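Long-range contact in 4-alpha-glucanotransferase (Aquifex aeolicus, PDB 1TZ7), which is an amylomaltase, also known as disproportionating enzyme or D-enzyme, built on a parallel beta/alpha barrel like other alpha-amylase-type glucanotransferases: residues 238-247 with 274-284. Numbering follows the deposited sequence.
Sequences VWTNPELFKL and PVYNWEEHEKE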
loop_
_atom_site.group_PDB
_atom_site.type_symbol
_atom_site.label_atom_id
_atom_site.label_comp_id
_atom_site.label_asym_id
_atom_site.label_seq_id
_atom_site.Cartn_x
_atom_site.Cartn_y
_atom_site.Cartn_z
ATOM N N VAL A 238 -3.464 5.123 -16.835
ATOM C CA VAL A 238 -3.157 6.272 -17.694
ATOM C C VAL A 238 -3.594 5.974 -19.123
ATOM O O VAL A 238 -4.158 6.827 -19.799
ATOM C CB VAL A 238 -1.643 6.620 -17.667
ATOM C CG1 VAL A 238 -1.358 7.815 -18.541
ATOM C CG2 VAL A 238 -1.179 6.891 -16.230
ATOM N N TRP A 239 -3.335 4.750 -19.567
ATOM C CA TRP A 239 -3.775 4.285 -20.879
ATOM C C TRP A 239 -5.291 4.487 -21.078
ATOM O O TRP A 239 -5.722 4.968 -22.122
ATOM C CB TRP A 239 -3.418 2.807 -21.053
ATOM C CG TRP A 239 -3.818 2.233 -22.375
ATOM C CD1 TRP A 239 -3.541 2.744 -23.608
ATOM C CD2 TRP A 239 -4.565 1.034 -22.598
ATOM N NE1 TRP A 239 -4.072 1.936 -24.586
ATOM C CE2 TRP A 239 -4.707 0.878 -23.992
ATOM C CE3 TRP A 239 -5.137 0.067 -21.755
ATOM C CZ2 TRP A 239 -5.392 -0.200 -24.562
ATOM C CZ3 TRP A 239 -5.815 -1.000 -22.325
ATOM C CH2 TRP A 239 -5.935 -1.122 -23.716
ATOM N N THR A 240 -6.086 4.120 -20.068
ATOM C CA THR A 240 -7.559 4.150 -20.199
ATOM C C THR A 240 -8.126 5.547 -20.004
ATOM O O THR A 240 -9.164 5.876 -20.558
ATOM C CB THR A 240 -8.240 3.175 -19.195
ATOM O OG1 THR A 240 -7.490 3.099 -17.981
ATOM C CG2 THR A 240 -8.238 1.771 -19.721
ATOM N N ASN A 241 -7.446 6.365 -19.209
ATOM C CA ASN A 241 -7.944 7.699 -18.885
ATOM C C ASN A 241 -6.880 8.790 -19.070
ATOM O O ASN A 241 -6.534 9.485 -18.125
ATOM C CB ASN A 241 -8.460 7.730 -17.449
ATOM C CG ASN A 241 -9.431 6.608 -17.155
ATOM O OD1 ASN A 241 -9.082 5.621 -16.505
ATOM N ND2 ASN A 241 -10.650 6.749 -17.631
ATOM N N PRO A 242 -6.378 8.946 -20.292
ATOM C CA PRO A 242 -5.303 9.912 -20.562
ATOM C C PRO A 242 -5.706 11.356 -20.235
ATOM O O PRO A 242 -4.887 12.122 -19.736
ATOM C CB PRO A 242 -5.044 9.744 -22.072
ATOM C CG PRO A 242 -6.268 9.077 -22.607
ATOM C CD PRO A 242 -6.799 8.230 -21.507
ATOM N N GLU A 243 -6.959 11.706 -20.513
ATOM C CA GLU A 243 -7.475 13.054 -20.238
ATOM C C GLU A 243 -7.440 13.414 -18.735
ATOM O O GLU A 243 -7.494 14.583 -18.374
ATOM C CB GLU A 243 -8.909 13.195 -20.780
ATOM C CG GLU A 243 -9.986 12.537 -19.912
ATOM C CD GLU A 243 -10.031 11.023 -20.071
ATOM O OE1 GLU A 243 -9.119 10.350 -19.585
ATOM O OE2 GLU A 243 -10.983 10.516 -20.681
ATOM N N LEU A 244 -7.346 12.400 -17.879
ATOM C CA LEU A 244 -7.281 12.614 -16.425
ATOM C C LEU A 244 -5.856 12.995 -15.960
ATOM O O LEU A 244 -5.624 13.236 -14.770
ATOM C CB LEU A 244 -7.758 11.350 -15.683
ATOM C CG LEU A 244 -9.202 11.352 -15.131
ATOM C CD1 LEU A 244 -10.158 12.110 -16.018
ATOM C CD2 LEU A 244 -9.686 9.938 -14.910
ATOM N N PHE A 245 -4.918 13.049 -16.903
ATOM C CA PHE A 245 -3.529 13.405 -16.601
ATOM C C PHE A 245 -3.047 14.517 -17.525
ATOM O O PHE A 245 -3.645 14.766 -18.574
ATOM C CB PHE A 245 -2.629 12.178 -16.745
ATOM C CG PHE A 245 -3.060 11.025 -15.913
ATOM C CD1 PHE A 245 -4.037 10.150 -16.369
ATOM C CD2 PHE A 245 -2.509 10.812 -14.656
ATOM C CE1 PHE A 245 -4.450 9.077 -15.590
ATOM C CE2 PHE A 245 -2.919 9.741 -13.874
ATOM C CZ PHE A 245 -3.890 8.874 -14.343
ATOM N N LYS A 246 -1.963 15.186 -17.134
ATOM C CA LYS A 246 -1.428 16.294 -17.922
ATOM C C LYS A 246 -0.470 15.769 -18.975
ATOM O O LYS A 246 0.731 15.684 -18.749
ATOM C CB LYS A 246 -0.734 17.316 -17.017
ATOM C CG LYS A 246 -1.705 18.131 -16.155
ATOM C CD LYS A 246 -1.052 19.379 -15.581
ATOM C CE LYS A 246 -2.078 20.272 -14.893
ATOM N NZ LYS A 246 -1.441 21.342 -14.085
ATOM N N LEU A 247 -1.025 15.408 -20.131
ATOM C CA LEU A 247 -0.241 14.907 -21.251
ATOM C C LEU A 247 -0.381 15.843 -22.446
ATOM O O LEU A 247 -1.328 16.624 -22.526
ATOM C CB LEU A 247 -0.708 13.500 -21.643
ATOM C CG LEU A 247 -0.994 12.521 -20.498
ATOM C CD1 LEU A 247 -1.517 11.193 -21.048
ATOM C CD2 LEU A 247 0.250 12.296 -19.645
ATOM N N PRO A 274 3.037 10.872 -13.986
ATOM C CA PRO A 274 2.318 11.999 -14.577
ATOM C C PRO A 274 1.367 12.598 -13.549
ATOM O O PRO A 274 0.798 11.859 -12.762
ATOM C CB PRO A 274 1.545 11.356 -15.728
ATOM C CG PRO A 274 1.346 9.944 -15.305
ATOM C CD PRO A 274 2.555 9.577 -14.495
ATOM N N VAL A 275 1.222 13.916 -13.540
ATOM C CA VAL A 275 0.335 14.571 -12.587
ATOM C C VAL A 275 -1.084 14.574 -13.114
ATOM O O VAL A 275 -1.311 14.429 -14.314
ATOM C CB VAL A 275 0.780 16.028 -12.279
ATOM C CG1 VAL A 275 2.195 16.047 -11.728
ATOM C CG2 VAL A 275 0.665 16.912 -13.521
ATOM N N TYR A 276 -2.040 14.730 -12.212
ATOM C CA TYR A 276 -3.439 14.780 -12.581
ATOM C C TYR A 276 -3.771 16.123 -13.231
ATOM O O TYR A 276 -3.305 17.171 -12.787
ATOM C CB TYR A 276 -4.322 14.576 -11.342
ATOM C CG TYR A 276 -4.295 13.161 -10.771
ATOM C CD1 TYR A 276 -4.044 12.942 -9.423
ATOM C CD2 TYR A 276 -4.532 12.051 -11.585
ATOM C CE1 TYR A 276 -4.022 11.654 -8.888
ATOM C CE2 TYR A 276 -4.511 10.758 -11.063
ATOM C CZ TYR A 276 -4.255 10.568 -9.710
ATOM O OH TYR A 276 -4.235 9.289 -9.176
ATOM N N ASN A 277 -4.572 16.080 -14.288
ATOM C CA ASN A 277 -5.310 17.249 -14.737
ATOM C C ASN A 277 -6.600 17.394 -13.929
ATOM O O ASN A 277 -7.655 16.919 -14.337
ATOM C CB ASN A 277 -5.639 17.128 -16.222
ATOM C CG ASN A 277 -6.190 18.412 -16.800
ATOM O OD1 ASN A 277 -5.482 19.397 -16.932
ATOM N ND2 ASN A 277 -7.456 18.403 -17.147
ATOM N N TRP A 278 -6.502 18.052 -12.781
ATOM C CA TRP A 278 -7.574 18.035 -11.782
ATOM C C TRP A 278 -8.842 18.722 -12.278
ATOM O O TRP A 278 -9.943 18.406 -11.828
ATOM C CB TRP A 278 -7.102 18.676 -10.480
ATOM C CG TRP A 278 -6.432 17.703 -9.561
ATOM C CD1 TRP A 278 -5.098 17.611 -9.297
ATOM C CD2 TRP A 278 -7.063 16.679 -8.789
ATOM N NE1 TRP A 278 -4.860 16.594 -8.406
ATOM C CE2 TRP A 278 -6.050 16.005 -8.076
ATOM C CE3 TRP A 278 -8.387 16.260 -8.622
ATOM C CZ2 TRP A 278 -6.320 14.939 -7.213
ATOM C CZ3 TRP A 278 -8.652 15.195 -7.758
ATOM C CH2 TRP A 278 -7.627 14.554 -7.071
ATOM N N GLU A 279 -8.692 19.655 -13.204
ATOM C CA GLU A 279 -9.845 20.349 -13.751
ATOM C C GLU A 279 -10.731 19.376 -14.559
ATOM O O GLU A 279 -11.944 19.556 -14.638
ATOM C CB GLU A 279 -9.407 21.557 -14.602
ATOM C CG GLU A 279 -9.402 21.325 -16.100
ATOM C CD GLU A 279 -8.969 22.562 -16.875
ATOM O OE1 GLU A 279 -7.909 23.138 -16.537
ATOM O OE2 GLU A 279 -9.690 22.960 -17.819
ATOM N N GLU A 280 -10.114 18.341 -15.134
ATOM C CA GLU A 280 -10.863 17.288 -15.835
ATOM C C GLU A 280 -11.575 16.332 -14.860
ATOM O O GLU A 280 -12.644 15.810 -15.167
ATOM C CB GLU A 280 -9.936 16.489 -16.748
ATOM C CG GLU A 280 -10.663 15.696 -17.831
ATOM C CD GLU A 280 -11.290 16.586 -18.899
ATOM O OE1 GLU A 280 -12.314 16.179 -19.481
ATOM O OE2 GLU A 280 -10.759 17.687 -19.152
ATOM N N HIS A 281 -10.976 16.103 -13.697
ATOM C CA HIS A 281 -11.600 15.255 -12.672
ATOM C C HIS A 281 -12.842 15.908 -12.134
ATOM O O HIS A 281 -13.862 15.262 -11.976
ATOM C CB HIS A 281 -10.593 14.931 -11.552
ATOM C CG HIS A 281 -9.367 14.280 -12.064
ATOM N ND1 HIS A 281 -9.270 12.926 -12.249
ATOM C CD2 HIS A 281 -8.211 14.804 -12.516
ATOM C CE1 HIS A 281 -8.088 12.645 -12.769
ATOM N NE2 HIS A 281 -7.431 13.766 -12.938
ATOM N N GLU A 282 -12.756 17.205 -11.878
ATOM C CA GLU A 282 -13.897 17.973 -11.409
ATOM C C GLU A 282 -14.986 18.029 -12.485
ATOM O O GLU A 282 -16.173 18.033 -12.177
ATOM C CB GLU A 282 -13.457 19.391 -11.021
ATOM C CG GLU A 282 -14.426 20.110 -10.090
ATOM C CD GLU A 282 -13.777 21.265 -9.339
ATOM O OE1 GLU A 282 -14.475 21.915 -8.539
ATOM O OE2 GLU A 282 -12.571 21.522 -9.552
ATOM N N LYS A 283 -14.565 18.060 -13.749
ATOM C CA LYS A 283 -15.498 18.103 -14.875
ATOM C C LYS A 283 -16.313 16.801 -14.996
ATOM O O LYS A 283 -17.488 16.832 -15.374
ATOM C CB LYS A 283 -14.741 18.363 -16.177
ATOM C CG LYS A 283 -15.637 18.576 -17.383
ATOM C CD LYS A 283 -14.818 18.862 -18.642
ATOM C CE LYS A 283 -15.688 18.822 -19.895
ATOM N NZ LYS A 283 -14.900 18.499 -21.112
ATOM N N GLU A 284 -15.681 15.667 -14.677
ATOM C CA GLU A 284 -16.364 14.364 -14.711
ATOM C C GLU A 284 -16.873 13.948 -13.316
ATOM O O GLU A 284 -17.092 12.764 -13.054
ATOM C CB GLU A 284 -15.429 13.268 -15.291
ATOM C CG GLU A 284 -14.079 13.137 -14.589
ATOM C CD GLU A 284 -13.711 11.686 -14.271
ATOM O OE1 GLU A 284 -13.412 11.395 -13.092
ATOM O OE2 GLU A 284 -13.718 10.841 -15.203
#
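Leu244 O takes two hydrogen bonds from 274-284. His281 NE2 approaches in the carbonyl plane on a lone pair, 2.6 Å from Leu244 O, with the oxygen 21° out of the imidazole plane; Asn277 N, 3.1 Å from the same Leu244 O, comes from well above the Leu244 carbonyl plane. Leu244 CD1 lies over one face of the His281 imidazole, 4.2 Å from its ring centroid, in a CH-pi contact. Two residues on, Lys246 N donates to Val275 O (3.0 Å, N-H...O 158°), completing a single beta bridge in which Phe245 faces Tyr276.

Their side chains run side by side in the same direction, the rings oblique at 36°, with Phe245 CE2 3.4 Å from Tyr276 CE2. Pro274 CG packs against Phe245 CD2 and Val238 CG2, and the latter lies over a face of the Phe245 ring. The bridge joins the residue following the 3-10 segment 242-244, beyond helix 236-240, to the chain leaving strand 269-274, an outermost strand of the antiparallel sheet inserted in the barrel fold, just before Asn277, at the N-cap position of helix 278-283.

The extended Lys246 chain passes Val275, with Lys246 CD 3.6 Å from Val275 CG2, and ends in a salt bridge to Glu316 and a hydrogen bond to Tyr314 OH. Tyr276 OH is bonded to Met229 O, while Trp288 of helix 287-297 packs on Leu244.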